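Local structure of ethylbenzene dehydrogenase alpha-subunit (Aromatoleum aromaticum, 2IVF) at residues Arg69-Trp74 and Tyr97-Ile102. The protein is the molybdopterin-dinucleotide-binding subunit of a molybdenum enzyme of the molybdopterin oxidoreductase family, and also holds an iron/sulfur cluster. Numbering follows the deposited sequence.
Sequences RKEWKW and YVRNGI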
ATOM      1  N   ARG A  69      -4.378 -10.754  27.780  1.00 27.95           N
ATOM      2  CA  ARG A  69      -4.106 -12.180  27.596  1.00 28.58           C
ATOM      3  C   ARG A  69      -5.298 -12.922  27.000  1.00 30.07           C
ATOM      4  O   ARG A  69      -5.104 -13.778  26.141  1.00 30.15           O
ATOM      5  CB  ARG A  69      -3.682 -12.819  28.914  1.00 28.13           C
ATOM      6  CG  ARG A  69      -2.350 -12.389  29.379  1.00 26.29           C
ATOM      7  CD  ARG A  69      -1.865 -13.259  30.501  1.00 25.46           C
ATOM      8  NE  ARG A  69      -0.664 -12.672  31.085  1.00 23.71           N
ATOM      9  CZ  ARG A  69      -0.568 -12.120  32.280  1.00 23.55           C
ATOM     10  NH1 ARG A  69      -1.595 -12.083  33.119  1.00 25.11           N
ATOM     11  NH2 ARG A  69       0.586 -11.608  32.646  1.00 23.30           N
ATOM     12  N   LYS A  70      -6.518 -12.549  27.424  1.00 30.49           N
ATOM     13  CA  LYS A  70      -7.768 -12.949  26.761  1.00 31.01           C
ATOM     14  C   LYS A  70      -7.803 -12.791  25.254  1.00 29.78           C
ATOM     15  O   LYS A  70      -8.432 -13.571  24.591  1.00 29.42           O
ATOM     16  CB  LYS A  70      -8.991 -12.169  27.320  1.00 32.23           C
ATOM     17  CG  LYS A  70      -9.668 -12.835  28.506  1.00 34.97           C
ATOM     18  CD  LYS A  70     -11.123 -12.334  28.764  1.00 34.83           C
ATOM     19  CE  LYS A  70     -11.698 -12.974  30.058  1.00 36.42           C
ATOM     20  NZ  LYS A  70     -13.208 -12.876  30.220  1.00 38.02           N
ATOM     21  N   GLU A  71      -7.185 -11.756  24.708  1.00 29.34           N
ATOM     22  CA  GLU A  71      -7.258 -11.515  23.279  1.00 28.62           C
ATOM     23  C   GLU A  71      -6.288 -12.383  22.476  1.00 26.94           C
ATOM     24  O   GLU A  71      -6.485 -12.590  21.268  1.00 27.30           O
ATOM     25  CB  GLU A  71      -6.932 -10.060  22.970  1.00 30.36           C
ATOM     26  CG  GLU A  71      -8.042  -9.110  23.359  1.00 33.79           C
ATOM     27  CD  GLU A  71      -9.211  -9.175  22.391  1.00 36.65           C
ATOM     28  OE1 GLU A  71      -9.064  -9.740  21.273  1.00 41.00           O
ATOM     29  OE2 GLU A  71     -10.276  -8.677  22.771  1.00 39.63           O
ATOM     30  N   TRP A  72      -5.228 -12.831  23.129  1.00 25.78           N
ATOM     31  CA  TRP A  72      -4.140 -13.551  22.477  1.00 24.94           C
ATOM     32  C   TRP A  72      -4.478 -15.063  22.571  1.00 24.52           C
ATOM     33  O   TRP A  72      -3.836 -15.863  23.280  1.00 23.81           O
ATOM     34  CB  TRP A  72      -2.781 -13.170  23.115  1.00 24.52           C
ATOM     35  CG  TRP A  72      -1.660 -13.757  22.400  1.00 23.56           C
ATOM     36  CD1 TRP A  72      -0.793 -14.667  22.888  1.00 24.03           C
ATOM     37  CD2 TRP A  72      -1.325 -13.574  21.031  1.00 22.24           C
ATOM     38  NE1 TRP A  72       0.081 -15.041  21.931  1.00 24.12           N
ATOM     39  CE2 TRP A  72      -0.222 -14.407  20.768  1.00 23.64           C
ATOM     40  CE3 TRP A  72      -1.835 -12.765  19.987  1.00 23.77           C
ATOM     41  CZ2 TRP A  72       0.410 -14.455  19.516  1.00 21.78           C
ATOM     42  CZ3 TRP A  72      -1.229 -12.845  18.738  1.00 22.04           C
ATOM     43  CH2 TRP A  72      -0.138 -13.701  18.514  1.00 23.08           C
ATOM     44  N   LYS A  73      -5.528 -15.414  21.837  1.00 23.99           N
ATOM     45  CA  LYS A  73      -6.117 -16.745  21.841  1.00 24.50           C
ATOM     46  C   LYS A  73      -6.782 -16.943  20.493  1.00 24.18           C
ATOM     47  O   LYS A  73      -7.206 -15.988  19.870  1.00 25.20           O
ATOM     48  CB  LYS A  73      -7.172 -16.858  22.940  1.00 25.14           C
ATOM     49  CG  LYS A  73      -6.541 -16.925  24.271  1.00 26.06           C
ATOM     50  CD  LYS A  73      -7.518 -16.898  25.359  1.00 26.30           C
ATOM     51  CE  LYS A  73      -6.810 -16.739  26.689  1.00 27.17           C
ATOM     52  NZ  LYS A  73      -6.671 -18.045  27.353  1.00 29.52           N
ATOM     53  N   TRP A  74      -6.859 -18.182  20.041  1.00 24.06           N
ATOM     54  CA  TRP A  74      -7.445 -18.480  18.747  1.00 24.40           C
ATOM     55  C   TRP A  74      -7.716 -19.974  18.701  1.00 24.16           C
ATOM     56  O   TRP A  74      -7.307 -20.704  19.599  1.00 23.25           O
ATOM     57  CB  TRP A  74      -6.518 -18.071  17.610  1.00 24.61           C
ATOM     58  CG  TRP A  74      -5.184 -18.662  17.687  1.00 25.21           C
ATOM     59  CD1 TRP A  74      -4.800 -19.886  17.194  1.00 26.18           C
ATOM     60  CD2 TRP A  74      -3.999 -18.092  18.309  1.00 27.11           C
ATOM     61  NE1 TRP A  74      -3.473 -20.115  17.494  1.00 25.43           N
ATOM     62  CE2 TRP A  74      -2.954 -19.029  18.147  1.00 25.44           C
ATOM     63  CE3 TRP A  74      -3.727 -16.891  18.983  1.00 25.21           C
ATOM     64  CZ2 TRP A  74      -1.674 -18.811  18.644  1.00 25.27           C
ATOM     65  CZ3 TRP A  74      -2.430 -16.672  19.462  1.00 24.96           C
ATOM     66  CH2 TRP A  74      -1.427 -17.609  19.277  1.00 25.27           C
ATOM     67  N   TYR A  97      -5.209 -16.730  11.405  1.00 23.51           N
ATOM     68  CA  TYR A  97      -5.682 -17.143  12.740  1.00 22.75           C
ATOM     69  C   TYR A  97      -7.189 -17.122  12.760  1.00 23.94           C
ATOM     70  O   TYR A  97      -7.798 -16.089  12.530  1.00 23.83           O
ATOM     71  CB  TYR A  97      -5.202 -16.199  13.839  1.00 23.00           C
ATOM     72  CG  TYR A  97      -3.727 -16.133  14.023  1.00 21.33           C
ATOM     73  CD1 TYR A  97      -2.942 -15.370  13.161  1.00 23.56           C
ATOM     74  CD2 TYR A  97      -3.128 -16.748  15.107  1.00 22.65           C
ATOM     75  CE1 TYR A  97      -1.612 -15.266  13.334  1.00 22.95           C
ATOM     76  CE2 TYR A  97      -1.735 -16.655  15.313  1.00 22.76           C
ATOM     77  CZ  TYR A  97      -0.997 -15.906  14.420  1.00 22.60           C
ATOM     78  OH  TYR A  97       0.347 -15.791  14.572  1.00 22.87           O
ATOM     79  N   VAL A  98      -7.782 -18.284  12.990  1.00 24.34           N
ATOM     80  CA  VAL A  98      -9.227 -18.424  12.925  1.00 24.32           C
ATOM     81  C   VAL A  98      -9.728 -18.598  14.337  1.00 25.38           C
ATOM     82  O   VAL A  98      -9.166 -19.363  15.099  1.00 24.35           O
ATOM     83  CB  VAL A  98      -9.630 -19.649  12.089  1.00 25.13           C
ATOM     84  CG1 VAL A  98     -11.157 -19.926  12.202  1.00 23.69           C
ATOM     85  CG2 VAL A  98      -9.173 -19.491  10.653  1.00 24.51           C
ATOM     86  N   ARG A  99     -10.786 -17.890  14.692  1.00 26.63           N
ATOM     87  CA  ARG A  99     -11.467 -18.231  15.884  1.00 28.77           C
ATOM     88  C   ARG A  99     -12.957 -17.982  15.780  1.00 29.34           C
ATOM     89  O   ARG A  99     -13.416 -17.125  15.024  1.00 28.46           O
ATOM     90  CB  ARG A  99     -10.825 -17.570  17.101  1.00 29.53           C
ATOM     91  CG  ARG A  99     -10.894 -16.130  17.125  1.00 29.66           C
ATOM     92  CD  ARG A  99     -10.106 -15.590  18.314  1.00 29.10           C
ATOM     93  NE  ARG A  99     -10.499 -14.216  18.489  1.00 27.75           N
ATOM     94  CZ  ARG A  99      -9.876 -13.304  19.224  1.00 26.94           C
ATOM     95  NH1 ARG A  99      -8.756 -13.576  19.903  1.00 23.48           N
ATOM     96  NH2 ARG A  99     -10.408 -12.083  19.253  1.00 24.94           N
ATOM     97  N   ASN A 100     -13.704 -18.821  16.493  1.00 30.94           N
ATOM     98  CA  ASN A 100     -15.152 -18.766  16.418  1.00 31.68           C
ATOM     99  C   ASN A 100     -15.581 -18.817  14.951  1.00 31.23           C
ATOM    100  O   ASN A 100     -16.481 -18.103  14.562  1.00 32.41           O
ATOM    101  CB  ASN A 100     -15.639 -17.466  17.081  1.00 33.18           C
ATOM    102  CG  ASN A 100     -15.134 -17.310  18.532  1.00 35.90           C
ATOM    103  OD1 ASN A 100     -15.067 -18.284  19.283  1.00 41.60           O
ATOM    104  ND2 ASN A 100     -14.796 -16.078  18.926  1.00 40.69           N
ATOM    105  N   GLY A 101     -14.908 -19.637  14.139  1.00 30.53           N
ATOM    106  CA  GLY A 101     -15.252 -19.818  12.716  1.00 30.44           C
ATOM    107  C   GLY A 101     -15.016 -18.628  11.784  1.00 30.20           C
ATOM    108  O   GLY A 101     -15.530 -18.588  10.680  1.00 31.77           O
ATOM    109  N   ILE A 102     -14.207 -17.667  12.227  1.00 28.83           N
ATOM    110  CA  ILE A 102     -13.986 -16.422  11.519  1.00 28.36           C
ATOM    111  C   ILE A 102     -12.475 -16.165  11.441  1.00 26.17           C
ATOM    112  O   ILE A 102     -11.739 -16.527  12.372  1.00 24.96           O
ATOM    113  CB  ILE A 102     -14.746 -15.306  12.318  1.00 29.24           C
ATOM    114  CG1 ILE A 102     -16.270 -15.499  12.154  1.00 33.02           C
ATOM    115  CG2 ILE A 102     -14.389 -13.957  11.939  1.00 30.68           C
ATOM    116  CD1 ILE A 102     -16.724 -15.628  10.729  1.00 36.31           C
TER
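Arg-99 reaches from the end of its strand to the loop 69-74 and grips two backbone carbonyls there with a single nitrogen. Arg-99 NH1 lies 2.8 Å from Glu-71 O and 2.9 Å from Lys-73 O. The second bond is the straighter, 165° at the hydrogen, the Glu-71 bond being more bent; both oxygens sit close to the guanidinium plane, although NH1 stands above the carbonyl plane of Glu-71. Because the chain runs extended from CG to NE, it carries the guanidinium across to the carbonyls of the first and last residues of the inverse gamma turn centred on Trp-72. The salt bridge is looser: Arg-99 NH2 to Glu-71 OE1 measures 3.4 Å, a weak though nearly linear bond, and the carboxylate plane is turned 46° from the guanidinium. Trp-104 adds a cation-pi contact to the same arginine.

The aromatic contact is edge-to-face. Tyr-97 presents its CD2 edge to the Trp-74 indole, with Tyr-97 CD2 3.6 Å from Trp-74 CD2 and the ring planes 80° apart. Within the loop, Trp-74 CZ3 in turn sits over the Trp-72 ring, so Tyr-97, Trp-74 and Trp-72 follow one another edge onto face. The loop 69-74 and Tyr-97 face the beta subunit, Tyr-97 OH bonding to Pro-348 O and Trp-72 NE1 to Thr-350 O of that chain.

Backbone bonds of Val-98 to Asp-75 and Lys-76 continue the contact into the three-stranded antiparallel sheet, where the type I' turn closes a beta-hairpin with a two-residue loop between strands 94-99 and 102-108, Arg-99 N to Ile-102 O (2.9 Å) and Ile-102 N to Arg-99 O (3.0 Å).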